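Side-chain contact in magnetosome protein MamA (Magnetospirillum gryphiswaldense, PDB 3AS8), which probably serves as a tetratricopeptide-repeat scaffold on the magnetosome, recognising copies of itself to assemble into larger complexes: residues D74-K77 with V78-L82. Numbering follows the deposited sequence.
Sequences DNIK and VATVL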
loop_
_atom_site.group_PDB
_atom_site.type_symbol
_atom_site.label_atom_id
_atom_site.label_comp_id
_atom_site.label_asym_id
_atom_site.label_seq_id
_atom_site.Cartn_x
_atom_site.Cartn_y
_atom_site.Cartn_z
ATOM N N ASP A 74 -11.227 -6.297 -10.044
ATOM C CA ASP A 74 -10.059 -5.860 -10.813
ATOM C C ASP A 74 -9.744 -4.379 -10.673
ATOM O O ASP A 74 -8.934 -3.879 -11.425
ATOM C CB ASP A 74 -10.199 -6.221 -12.312
ATOM C CG ASP A 74 -10.564 -7.711 -12.522
ATOM O OD1 ASP A 74 -11.676 -7.985 -13.048
ATOM O OD2 ASP A 74 -9.760 -8.586 -12.098
ATOM N N ASN A 75 -10.394 -3.670 -9.741
ATOM C CA ASN A 75 -10.109 -2.270 -9.543
ATOM C C ASN A 75 -8.761 -2.140 -8.844
ATOM O O ASN A 75 -8.590 -2.518 -7.696
ATOM C CB ASN A 75 -11.240 -1.600 -8.720
ATOM C CG ASN A 75 -11.085 -0.102 -8.615
ATOM O OD1 ASN A 75 -10.010 0.402 -8.213
ATOM N ND2 ASN A 75 -12.192 0.647 -8.943
ATOM N N ILE A 76 -7.801 -1.574 -9.541
ATOM C CA ILE A 76 -6.421 -1.518 -9.048
ATOM C C ILE A 76 -6.228 -0.450 -7.991
ATOM O O ILE A 76 -5.405 -0.596 -7.098
ATOM C CB ILE A 76 -5.439 -1.330 -10.251
ATOM C CG1 ILE A 76 -5.446 -2.579 -11.175
ATOM C CG2 ILE A 76 -4.004 -1.001 -9.787
ATOM C CD1 ILE A 76 -5.007 -3.935 -10.510
ATOM N N LYS A 77 -6.995 0.622 -8.093
ATOM C CA LYS A 77 -6.917 1.743 -7.163
ATOM C C LYS A 77 -7.420 1.308 -5.746
ATOM O O LYS A 77 -6.874 1.719 -4.723
ATOM C CB LYS A 77 -7.761 2.855 -7.774
ATOM C CG LYS A 77 -7.642 4.228 -7.230
ATOM C CD LYS A 77 -8.570 5.140 -8.055
ATOM C CE LYS A 77 -8.194 6.585 -7.853
ATOM N NZ LYS A 77 -8.418 6.905 -6.438
ATOM N N VAL A 78 -8.438 0.459 -5.718
ATOM C CA VAL A 78 -8.921 -0.177 -4.495
ATOM C C VAL A 78 -7.896 -1.191 -3.944
ATOM O O VAL A 78 -7.577 -1.231 -2.765
ATOM C CB VAL A 78 -10.223 -0.955 -4.691
ATOM C CG1 VAL A 78 -10.704 -1.551 -3.293
ATOM C CG2 VAL A 78 -11.359 -0.091 -5.309
ATOM N N ALA A 79 -7.396 -2.020 -4.830
ATOM C CA ALA A 79 -6.459 -3.032 -4.441
ATOM C C ALA A 79 -5.187 -2.444 -3.814
ATOM O O ALA A 79 -4.655 -3.011 -2.831
ATOM C CB ALA A 79 -6.150 -3.954 -5.709
ATOM N N THR A 80 -4.728 -1.308 -4.361
ATOM C CA THR A 80 -3.527 -0.596 -3.895
ATOM C C THR A 80 -3.736 -0.077 -2.488
ATOM O O THR A 80 -2.942 -0.400 -1.554
ATOM C CB THR A 80 -3.129 0.541 -4.848
ATOM O OG1 THR A 80 -3.000 0.018 -6.160
ATOM C CG2 THR A 80 -1.788 1.207 -4.447
ATOM N N VAL A 81 -4.835 0.655 -2.267
ATOM C CA VAL A 81 -5.151 1.185 -0.924
ATOM C C VAL A 81 -5.273 0.066 0.082
ATOM O O VAL A 81 -4.670 0.052 1.156
ATOM C CB VAL A 81 -6.538 1.899 -0.867
ATOM C CG1 VAL A 81 -6.712 2.528 0.549
ATOM C CG2 VAL A 81 -6.668 2.938 -1.977
ATOM N N LEU A 82 -6.114 -0.900 -0.267
ATOM C CA LEU A 82 -6.415 -1.922 0.674
ATOM C C LEU A 82 -5.167 -2.772 0.970
ATOM O O LEU A 82 -4.875 -3.034 2.121
ATOM C CB LEU A 82 -7.528 -2.798 0.198
ATOM C CG LEU A 82 -8.026 -3.943 1.046
ATOM C CD1 LEU A 82 -8.384 -3.402 2.495
ATOM C CD2 LEU A 82 -9.242 -4.720 0.291
#
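N75 and V78 meet in the side-chain cap that opens helix 76-88. N75 is the N-cap: its OD1 accepts from V78 N at 2.9 Å, and the N-H...O angle of 162° marks a nearly straight bond, although the donor stands above the amide plane, 38° out of it. With CG anti to the backbone N, the amide is carried to the first turn, where V78 N needs an acceptor. N75 O serves as well, taking A79 N at 3.1 Å in the first backbone bond of the helix.

A second polar group gathers on I76 O. T80 N donates to it at 2.9 Å and T80 OG1 at 2.7 Å, from opposite faces of the carbonyl plane; the hydroxyl folds back because OG1 sits beside its own backbone N (chi1 -54°).

The V78 methyl CG2 lies against the N75 amide, 3.2 Å from N75 OD1, the two side chains crossing at about a right angle.

Around this turn, V78 packs on S68 and I69 of helix 58-71, A79 and T80 on V102 of helix 92-105, and K77 and V81 on L46 of helix 42-54, placing the start of helix 76-88 among three helices of the tetratricopeptide-repeat array.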